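Local coordinates for protein lipolytic enzyme, G-D-S-L family (PDB 7BR2) that metabolizes the drug diltiazem in a gut microbe, acting as a serine esterase of the SGNH (GDSL) hydrolase family, at residues D66-K69 and R70-G73; Q348-T351 and I352-L355; W371-F374 and G375-Q379; I431-I434 and Y435-K439. All blocks are in the same frame, centred on the assembly; numbering follows the deposited sequence.

Contact 1 of 4, residues D66-K69 and R70-G73; sequences DMNK and RLDG
M67 and R70 lie side by side on one turn of helix 64-75, in the SGNH-hydrolase part of the chain, beside the parallel sheet. Backbone bonding across this turn is irregular: R70 N gives its bond to D66 O over 3.1 Å, with a weak second one to M67 O, while L71 N reaches N68 O only weakly. Where the helix then kinks into a wider pi-type turn, water takes over. One molecule donates to N68 O and accepts from D72 N; another does the same between K69 O and G73 N.

Among the side chains, R70 has CG between its backbone N and carbonyl carbon (chi1 65°), which sets CG 3.4 Å from D66 O, and the extended chain runs on so that NH2 lies 3.8 Å from M67 CG. Its guanidinium is held by salt bridges to D62 through NE and D74 through NH1. A leucine in place of R70 would probably leave D62 and D74 without their shared cation and take the guanidinium away from M67 CG. L71 likewise packs against backbone oxygen, its CG 3.4 Å from M67 O, and its CD1 lies 4.1 Å from N68 OD1.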
loop_
_atom_site.group_PDB
_atom_site.type_symbol
_atom_site.label_atom_id
_atom_site.label_comp_id
_atom_site.label_asym_id
_atom_site.label_seq_id
_atom_site.Cartn_x
_atom_site.Cartn_y
_atom_site.Cartn_z
ATOM N N ASP A 66 -21.451 -0.763 -8.743
ATOM C CA ASP A 66 -20.833 -2.071 -8.989
ATOM C C ASP A 66 -20.303 -2.705 -7.705
ATOM O O ASP A 66 -20.458 -3.918 -7.474
ATOM C CB ASP A 66 -19.705 -1.920 -10.001
ATOM C CG ASP A 66 -20.145 -1.205 -11.256
ATOM O OD1 ASP A 66 -20.971 -1.782 -11.994
ATOM O OD2 ASP A 66 -19.662 -0.078 -11.516
ATOM N N MET A 67 -19.637 -1.902 -6.882
ATOM C CA MET A 67 -19.180 -2.356 -5.578
ATOM C C MET A 67 -20.333 -2.924 -4.754
ATOM O O MET A 67 -20.208 -3.998 -4.133
ATOM C CB MET A 67 -18.499 -1.184 -4.882
ATOM C CG MET A 67 -17.224 -0.746 -5.596
ATOM S SD MET A 67 -16.441 0.668 -4.769
ATOM C CE MET A 67 -15.366 1.326 -6.033
ATOM N N ASN A 68 -21.485 -2.237 -4.774
ATOM C CA ASN A 68 -22.657 -2.725 -4.059
ATOM C C ASN A 68 -23.154 -4.046 -4.634
ATOM O O ASN A 68 -23.551 -4.938 -3.877
ATOM C CB ASN A 68 -23.781 -1.686 -4.098
ATOM C CG ASN A 68 -25.029 -2.159 -3.367
ATOM O OD1 ASN A 68 -25.030 -2.277 -2.141
ATOM N ND2 ASN A 68 -26.079 -2.478 -4.119
ATOM N N LYS A 69 -23.208 -4.162 -5.974
ATOM C CA LYS A 69 -23.629 -5.420 -6.606
ATOM C C LYS A 69 -22.798 -6.605 -6.128
ATOM O O LYS A 69 -23.314 -7.724 -6.012
ATOM C CB LYS A 69 -23.497 -5.372 -8.135
ATOM C CG LYS A 69 -24.490 -4.606 -8.957
ATOM C CD LYS A 69 -24.181 -4.891 -10.447
ATOM C CE LYS A 69 -22.674 -4.919 -10.677
ATOM N NZ LYS A 69 -22.190 -5.783 -11.789
ATOM N N ARG A 70 -21.496 -6.395 -5.902
ATOM C CA ARG A 70 -20.606 -7.529 -5.637
ATOM C C ARG A 70 -20.233 -7.710 -4.165
ATOM O O ARG A 70 -19.391 -8.558 -3.861
ATOM C CB ARG A 70 -19.331 -7.422 -6.475
ATOM C CG ARG A 70 -18.442 -6.247 -6.151
ATOM C CD ARG A 70 -17.190 -6.300 -7.029
ATOM N NE ARG A 70 -16.487 -5.018 -7.112
ATOM C CZ ARG A 70 -15.433 -4.690 -6.372
ATOM N NH1 ARG A 70 -14.949 -5.555 -5.480
ATOM N NH2 ARG A 70 -14.855 -3.501 -6.533
ATOM N N LEU A 71 -20.820 -6.932 -3.249
ATOM C CA LEU A 71 -20.538 -7.139 -1.821
ATOM C C LEU A 71 -20.682 -8.604 -1.365
ATOM O O LEU A 71 -19.792 -9.136 -0.692
ATOM C CB LEU A 71 -21.443 -6.250 -0.969
ATOM C CG LEU A 71 -21.109 -4.763 -0.910
ATOM C CD1 LEU A 71 -22.080 -4.045 0.026
ATOM C CD2 LEU A 71 -19.675 -4.561 -0.495
ATOM N N ASP A 72 -21.799 -9.270 -1.688
ATOM C CA ASP A 72 -22.006 -10.628 -1.170
ATOM C C ASP A 72 -20.958 -11.608 -1.707
ATOM O O ASP A 72 -20.342 -12.360 -0.938
ATOM C CB ASP A 72 -23.404 -11.151 -1.519
ATOM C CG ASP A 72 -24.503 -10.594 -0.636
ATOM O OD1 ASP A 72 -24.290 -10.442 0.581
ATOM O OD2 ASP A 72 -25.610 -10.344 -1.161
ATOM N N GLY A 73 -20.766 -11.629 -3.031
ATOM C CA GLY A 73 -19.943 -12.637 -3.684
ATOM C C GLY A 73 -18.457 -12.345 -3.725
ATOM O O GLY A 73 -17.665 -13.244 -4.034
HETATM O O HOH W 1 -23.944 -7.826 -3.041
HETATM O O HOH W 2 -22.854 -10.309 -4.971
#

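Contact 2 of 4, residues Q348-T351 and I352-L355; sequences QALT and IMHL
L350 and M353 make an apolar contact one turn apart on the long helix 344-377, within a regular alpha-helical run that packs against helices 35-46 and 417-437. Their side chains run alongside each other in the same direction, and the M353 methyl CE meets L350 CD2 at 3.7 Å. M353 has CG anti to the backbone N (chi1 174°) and then bends at the sulfur (chi3 82°), which swings the methyl over to the leucine branch.

Four successive i to i+4 bonds carry the backbone. I352 N binds Q348 O, M353 N binds A349 O, H354 N binds L350 O at 2.9 Å, and L355 N binds T351 O in a nearly straight bond of 174°. Several side chains lean back over these same carbonyls: H354 CD2 lies 3.3 Å from L350 O, L355 CG 3.4 Å from T351 O, and I352 CD1 3.6 Å from Q348 O. The polar ends find partners of their own. T351 OG1 bonds back to Q347 O, and the Q348 amide is used on both sides, OE1 by R443 and NE2 by the carbonyls of I437 and K439.

I352 and M353 both touch L41, and L355 packs on I434 and I437. The carbonyls of 348-351 and the N-H groups of 352-355 are thus paired within the helix, which leaves aliphatic branches and a thioether to meet the neighbouring helices.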
loop_
_atom_site.group_PDB
_atom_site.type_symbol
_atom_site.label_atom_id
_atom_site.label_comp_id
_atom_site.label_asym_id
_atom_site.label_seq_id
_atom_site.Cartn_x
_atom_site.Cartn_y
_atom_site.Cartn_z
ATOM N N GLN A 348 17.362 -9.296 3.744
ATOM C CA GLN A 348 16.255 -10.127 4.214
ATOM C C GLN A 348 14.914 -9.456 3.932
ATOM O O GLN A 348 13.960 -10.089 3.436
ATOM C CB GLN A 348 16.446 -10.374 5.714
ATOM C CG GLN A 348 15.384 -11.192 6.441
ATOM C CD GLN A 348 15.707 -11.338 7.916
ATOM O OE1 GLN A 348 16.725 -10.824 8.381
ATOM N NE2 GLN A 348 14.840 -12.015 8.664
ATOM N N ALA A 349 14.823 -8.159 4.231
ATOM C CA ALA A 349 13.588 -7.438 3.965
ATOM C C ALA A 349 13.269 -7.444 2.473
ATOM O O ALA A 349 12.105 -7.584 2.083
ATOM C CB ALA A 349 13.690 -6.016 4.517
ATOM N N LEU A 350 14.295 -7.314 1.625
ATOM C CA LEU A 350 14.089 -7.334 0.179
ATOM C C LEU A 350 13.570 -8.692 -0.289
ATOM O O LEU A 350 12.719 -8.768 -1.188
ATOM C CB LEU A 350 15.395 -6.986 -0.541
ATOM C CG LEU A 350 15.893 -5.534 -0.604
ATOM C CD1 LEU A 350 17.260 -5.517 -1.278
ATOM C CD2 LEU A 350 14.931 -4.595 -1.353
ATOM N N THR A 351 14.108 -9.776 0.286
ATOM C CA THR A 351 13.578 -11.108 0.016
ATOM C C THR A 351 12.071 -11.148 0.250
ATOM O O THR A 351 11.298 -11.626 -0.596
ATOM C CB THR A 351 14.273 -12.133 0.908
ATOM O OG1 THR A 351 15.699 -11.997 0.796
ATOM C CG2 THR A 351 13.841 -13.533 0.509
ATOM N N ILE A 352 11.646 -10.645 1.411
ATOM C CA ILE A 352 10.217 -10.584 1.731
ATOM C C ILE A 352 9.459 -9.728 0.717
ATOM O O ILE A 352 8.339 -10.065 0.310
ATOM C CB ILE A 352 10.025 -10.068 3.163
ATOM C CG1 ILE A 352 10.501 -11.142 4.140
ATOM C CG2 ILE A 352 8.560 -9.721 3.418
ATOM C CD1 ILE A 352 11.003 -10.583 5.422
ATOM N N MET A 353 10.052 -8.605 0.305
ATOM C CA MET A 353 9.400 -7.699 -0.638
ATOM C C MET A 353 9.131 -8.389 -1.968
ATOM O O MET A 353 8.057 -8.221 -2.562
ATOM C CB MET A 353 10.274 -6.455 -0.850
ATOM C CG MET A 353 9.791 -5.483 -1.916
ATOM S SD MET A 353 11.071 -4.285 -2.418
ATOM C CE MET A 353 12.048 -5.215 -3.600
ATOM N N HIS A 354 10.110 -9.151 -2.460
ATOM C CA HIS A 354 9.944 -9.859 -3.725
ATOM C C HIS A 354 8.885 -10.951 -3.614
ATOM O O HIS A 354 8.048 -11.112 -4.517
ATOM C CB HIS A 354 11.279 -10.457 -4.169
ATOM C CG HIS A 354 12.294 -9.442 -4.590
ATOM N ND1 HIS A 354 12.003 -8.417 -5.467
ATOM C CD2 HIS A 354 13.607 -9.314 -4.278
ATOM C CE1 HIS A 354 13.094 -7.695 -5.670
ATOM N NE2 HIS A 354 14.078 -8.215 -4.956
ATOM N N LEU A 355 8.924 -11.727 -2.517
ATOM C CA LEU A 355 7.871 -12.715 -2.279
ATOM C C LEU A 355 6.493 -12.066 -2.303
ATOM O O LEU A 355 5.543 -12.595 -2.917
ATOM C CB LEU A 355 8.114 -13.416 -0.939
ATOM C CG LEU A 355 9.334 -14.348 -0.919
ATOM C CD1 LEU A 355 9.719 -14.731 0.499
ATOM C CD2 LEU A 355 9.077 -15.599 -1.755
#

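Contact 3 of 4, residues W371-F374 and G375-Q379; sequences WCQF and GFFQQ
W371 carries CG anti to its backbone N (chi1 -178°), which lays the indole alongside the next turn, and G375 CA comes over one face of it. The CH-pi contact runs 4.1 Å from G375 CA to the centroid of the five-membered ring, 17° off the normal. A CB on G375 would collide with W371 NE1, so the close approach depends on the missing side chain. Q373 folds at chi2, bringing OE1 back to 3.6 Å from F377 CB; that oxygen also accepts a bond from F384 N.

The F374 ring takes Q378 OE1 at its edge, in plane, 3.7 Å from CD1, with ring and amide planes 77° apart; OE1 also accepts from K69 NZ of helix 64-75. An edge of the F376 ring, at CD2, stands over the centre of the F377 face, 3.6 Å above it. F377 CD2 lies close to C372 O.

The backbone widens here. F377 N bonds to C372 O at 3.0 Å and Q378 N to Q373 O, both reaching five residues back, after a four-residue bond from G375 N to W371 O; F376 N adds a weak one to C372 O. Then the Q379 amide curls round, and NE2 binds F374 O at 2.9 Å from above the carbonyl plane. Such i to i+5 bonding marks a pi-type turn, here at the C-terminal end of helix 344-377 among helices 64-75, 388-397 and 402-406.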
loop_
_atom_site.group_PDB
_atom_site.type_symbol
_atom_site.label_atom_id
_atom_site.label_comp_id
_atom_site.label_asym_id
_atom_site.label_seq_id
_atom_site.Cartn_x
_atom_site.Cartn_y
_atom_site.Cartn_z
ATOM N N TRP A 371 -13.485 -9.700 -12.265
ATOM C CA TRP A 371 -14.109 -8.881 -13.300
ATOM C C TRP A 371 -14.948 -9.751 -14.226
ATOM O O TRP A 371 -16.078 -9.395 -14.574
ATOM C CB TRP A 371 -13.102 -8.091 -14.134
ATOM C CG TRP A 371 -13.879 -7.256 -15.134
ATOM C CD1 TRP A 371 -14.367 -5.993 -14.943
ATOM C CD2 TRP A 371 -14.338 -7.661 -16.439
ATOM N NE1 TRP A 371 -15.066 -5.583 -16.044
ATOM C CE2 TRP A 371 -15.070 -6.585 -16.975
ATOM C CE3 TRP A 371 -14.194 -8.824 -17.204
ATOM C CZ2 TRP A 371 -15.655 -6.636 -18.240
ATOM C CZ3 TRP A 371 -14.782 -8.872 -18.463
ATOM C CH2 TRP A 371 -15.500 -7.785 -18.964
ATOM N N CYS A 372 -14.417 -10.900 -14.647
ATOM C CA CYS A 372 -15.239 -11.760 -15.497
ATOM C C CYS A 372 -16.571 -12.062 -14.827
ATOM O O CYS A 372 -17.637 -11.985 -15.458
ATOM C CB CYS A 372 -14.486 -13.052 -15.841
ATOM S SG CYS A 372 -13.129 -12.739 -17.000
ATOM N N GLN A 373 -16.538 -12.284 -13.517
ATOM C CA GLN A 373 -17.753 -12.724 -12.842
ATOM C C GLN A 373 -18.749 -11.584 -12.674
ATOM O O GLN A 373 -19.927 -11.735 -13.013
ATOM C CB GLN A 373 -17.419 -13.363 -11.488
ATOM C CG GLN A 373 -16.868 -14.797 -11.612
ATOM C CD GLN A 373 -17.850 -15.782 -12.271
ATOM O OE1 GLN A 373 -19.015 -15.461 -12.485
ATOM N NE2 GLN A 373 -17.374 -16.995 -12.570
ATOM N N PHE A 374 -18.313 -10.446 -12.126
ATOM C CA PHE A 374 -19.259 -9.378 -11.817
ATOM C C PHE A 374 -19.403 -8.345 -12.935
ATOM O O PHE A 374 -20.471 -7.731 -13.070
ATOM C CB PHE A 374 -18.855 -8.699 -10.506
ATOM C CG PHE A 374 -18.868 -9.632 -9.344
ATOM C CD1 PHE A 374 -20.047 -9.927 -8.688
ATOM C CD2 PHE A 374 -17.696 -10.249 -8.919
ATOM C CE1 PHE A 374 -20.052 -10.818 -7.619
ATOM C CE2 PHE A 374 -17.693 -11.132 -7.855
ATOM C CZ PHE A 374 -18.873 -11.422 -7.206
ATOM N N GLY A 375 -18.378 -8.155 -13.755
ATOM C CA GLY A 375 -18.465 -7.246 -14.873
ATOM C C GLY A 375 -19.056 -7.843 -16.134
ATOM O O GLY A 375 -19.337 -7.094 -17.072
ATOM N N PHE A 376 -19.259 -9.167 -16.193
ATOM C CA PHE A 376 -19.934 -9.756 -17.349
ATOM C C PHE A 376 -20.974 -10.813 -16.963
ATOM O O PHE A 376 -22.143 -10.694 -17.342
ATOM C CB PHE A 376 -18.927 -10.356 -18.333
ATOM C CG PHE A 376 -19.570 -11.091 -19.460
ATOM C CD1 PHE A 376 -20.195 -10.397 -20.488
ATOM C CD2 PHE A 376 -19.562 -12.478 -19.500
ATOM C CE1 PHE A 376 -20.798 -11.071 -21.536
ATOM C CE2 PHE A 376 -20.160 -13.155 -20.548
ATOM C CZ PHE A 376 -20.780 -12.449 -21.570
ATOM N N PHE A 377 -20.572 -11.848 -16.214
ATOM C CA PHE A 377 -21.451 -13.008 -16.041
ATOM C C PHE A 377 -22.666 -12.705 -15.174
ATOM O O PHE A 377 -23.736 -13.270 -15.417
ATOM C CB PHE A 377 -20.673 -14.194 -15.461
ATOM C CG PHE A 377 -19.836 -14.892 -16.474
ATOM C CD1 PHE A 377 -20.434 -15.491 -17.571
ATOM C CD2 PHE A 377 -18.457 -14.948 -16.350
ATOM C CE1 PHE A 377 -19.675 -16.121 -18.540
ATOM C CE2 PHE A 377 -17.685 -15.589 -17.316
ATOM C CZ PHE A 377 -18.298 -16.177 -18.412
ATOM N N GLN A 378 -22.536 -11.817 -14.185
ATOM C CA GLN A 378 -23.670 -11.490 -13.322
ATOM C C GLN A 378 -24.845 -10.942 -14.124
ATOM O O GLN A 378 -26.001 -11.301 -13.882
ATOM C CB GLN A 378 -23.252 -10.481 -12.260
ATOM C CG GLN A 378 -24.328 -10.220 -11.220
ATOM C CD GLN A 378 -23.855 -9.297 -10.106
ATOM O OE1 GLN A 378 -23.034 -8.412 -10.328
ATOM N NE2 GLN A 378 -24.365 -9.516 -8.892
ATOM N N GLN A 379 -24.575 -10.060 -15.082
ATOM C CA GLN A 379 -25.660 -9.491 -15.865
ATOM C C GLN A 379 -26.302 -10.527 -16.776
ATOM O O GLN A 379 -27.438 -10.324 -17.228
ATOM C CB GLN A 379 -25.139 -8.315 -16.682
ATOM C CG GLN A 379 -24.749 -7.038 -15.885
ATOM C CD GLN A 379 -23.717 -7.269 -14.755
ATOM O OE1 GLN A 379 -24.034 -7.097 -13.557
ATOM N NE2 GLN A 379 -22.507 -7.726 -15.130
#

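Contact 4 of 4, residues I431-I434 and Y435-K439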
loop_
_atom_site.group_PDB
_atom_site.type_symbol
_atom_site.label_atom_id
_atom_site.label_comp_id
_atom_site.label_asym_id
_atom_site.label_seq_id
_atom_site.Cartn_x
_atom_site.Cartn_y
_atom_site.Cartn_z
ATOM N N ILE A 431 2.932 -16.493 1.298
ATOM C CA ILE A 431 2.639 -15.847 2.575
ATOM C C ILE A 431 3.300 -16.603 3.726
ATOM O O ILE A 431 3.829 -15.992 4.671
ATOM C CB ILE A 431 1.112 -15.718 2.757
ATOM C CG1 ILE A 431 0.536 -14.845 1.626
ATOM C CG2 ILE A 431 0.766 -15.110 4.117
ATOM C CD1 ILE A 431 -0.978 -14.936 1.439
ATOM N N SER A 432 3.252 -17.940 3.690
ATOM C CA SER A 432 3.928 -18.727 4.715
ATOM C C SER A 432 5.428 -18.503 4.676
ATOM O O SER A 432 6.070 -18.399 5.724
ATOM C CB SER A 432 3.615 -20.216 4.568
ATOM O OG SER A 432 2.235 -20.444 4.786
ATOM N N LYS A 433 6.021 -18.463 3.480
ATOM C CA LYS A 433 7.454 -18.209 3.428
ATOM C C LYS A 433 7.777 -16.860 4.066
ATOM O O LYS A 433 8.704 -16.750 4.876
ATOM C CB LYS A 433 7.946 -18.270 1.985
ATOM C CG LYS A 433 9.454 -18.482 1.861
ATOM C CD LYS A 433 9.866 -19.689 2.677
ATOM C CE LYS A 433 10.870 -20.536 1.940
ATOM N NZ LYS A 433 11.150 -21.824 2.628
ATOM N N ILE A 434 6.997 -15.829 3.724
ATOM C CA ILE A 434 7.223 -14.501 4.286
ATOM C C ILE A 434 7.195 -14.551 5.809
ATOM O O ILE A 434 8.098 -14.034 6.474
ATOM C CB ILE A 434 6.206 -13.487 3.728
ATOM C CG1 ILE A 434 6.597 -13.070 2.317
ATOM C CG2 ILE A 434 6.116 -12.268 4.635
ATOM C CD1 ILE A 434 5.498 -12.297 1.596
ATOM N N TYR A 435 6.152 -15.160 6.388
ATOM C CA TYR A 435 6.069 -15.189 7.849
ATOM C C TYR A 435 6.971 -16.241 8.481
ATOM O O TYR A 435 7.024 -16.347 9.716
ATOM C CB TYR A 435 4.623 -15.382 8.288
ATOM C CG TYR A 435 3.835 -14.094 8.204
ATOM C CD1 TYR A 435 3.932 -13.142 9.203
ATOM C CD2 TYR A 435 3.026 -13.809 7.101
ATOM C CE1 TYR A 435 3.234 -11.954 9.135
ATOM C CE2 TYR A 435 2.323 -12.621 7.021
ATOM C CZ TYR A 435 2.434 -11.694 8.051
ATOM O OH TYR A 435 1.737 -10.510 8.017
ATOM N N GLU A 436 7.692 -17.006 7.673
ATOM C CA GLU A 436 8.738 -17.871 8.192
ATOM C C GLU A 436 10.109 -17.187 8.206
ATOM O O GLU A 436 10.888 -17.397 9.141
ATOM C CB GLU A 436 8.762 -19.160 7.364
ATOM C CG GLU A 436 10.019 -20.020 7.438
ATOM C CD GLU A 436 10.026 -21.121 6.361
ATOM O OE1 GLU A 436 8.923 -21.561 5.958
ATOM O OE2 GLU A 436 11.120 -21.509 5.887
ATOM N N ILE A 437 10.401 -16.312 7.242
ATOM C CA ILE A 437 11.732 -15.733 7.140
ATOM C C ILE A 437 11.793 -14.286 7.624
ATOM O O ILE A 437 12.821 -13.641 7.448
ATOM C CB ILE A 437 12.274 -15.837 5.709
ATOM C CG1 ILE A 437 11.472 -14.919 4.777
ATOM C CG2 ILE A 437 12.282 -17.280 5.266
ATOM C CD1 ILE A 437 11.981 -14.879 3.357
ATOM N N ASN A 438 10.719 -13.746 8.202
ATOM C CA ASN A 438 10.718 -12.323 8.524
ATOM C C ASN A 438 11.211 -12.024 9.942
ATOM O O ASN A 438 11.126 -10.873 10.381
ATOM C CB ASN A 438 9.324 -11.715 8.304
ATOM C CG ASN A 438 8.263 -12.350 9.159
ATOM O OD1 ASN A 438 8.506 -13.355 9.814
ATOM N ND2 ASN A 438 7.057 -11.780 9.137
ATOM N N LYS A 439 11.706 -13.028 10.666
ATOM C CA LYS A 439 12.176 -12.830 12.038
ATOM C C LYS A 439 13.616 -12.329 12.041
ATOM O O LYS A 439 14.508 -13.033 11.543
ATOM C CB LYS A 439 12.087 -14.134 12.828
ATOM C CG LYS A 439 10.881 -15.010 12.493
ATOM C CD LYS A 439 9.595 -14.301 12.848
ATOM C CE LYS A 439 8.409 -15.166 12.496
ATOM N NZ LYS A 439 7.148 -14.414 12.272
#
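I431 O takes the backbone N of Y435 at 3.0 Å in the last regular turn of helix 417-437, after which the helix is only weakly bonded. K433 O is gripped twice: I437 N arrives at 2.9 Å nearly along the C=O axis, and E436 N comes from above the carbonyl plane. E436 N also bonds weakly to S432 O, and I437 N weakly to I434 O.

K433 and E436 form a salt bridge on the exposed flank, with NZ 3.3 Å from OE2 and 38° out of the carboxylate plane. The lysine reaches it through bends at chi2 and chi3. On another flank the I431 methyl CG2 lies 4.0 Å from Y435 CD2, the two side chains running the same way. N438 turns back over the helix end, with chi1 60° putting CG 3.2 Å from I434 O; its OD1 accepts from K439 NZ at 3.0 Å and its ND2 donates to M44 O. With an alanine here, M44 O is likely to lose this donor and K439 NZ one of its acceptors, leaving the lysine freer to swing.

Y435 OH bonds to W40 NE1, while I434 touches both M44 of helix 35-46 and L355 of helix 344-377, just before the chain passes to strand 443-449.

Each contact lies within one continuous run of chain, so none closes a long loop; all four follow in series without nesting or crossing. Contact 1 comes first, on helix 64-75. Contacts 2 and 3 share helix 344-377 with centres about 35 Å apart, and contact 4 ends helix 417-437. They pair in space. Contacts 1 and 3 touch, centres about 11 Å apart: K69 NZ probably bonds to Q378 OE1 and Q379 OE1, joining helix 64-75 to the far end of the long helix. Contacts 2 and 4, about 10 Å between centres, meet where I352 CD1 packs on N438 CB, tying the earlier portion of helix 344-377 to the end of helix 417-437.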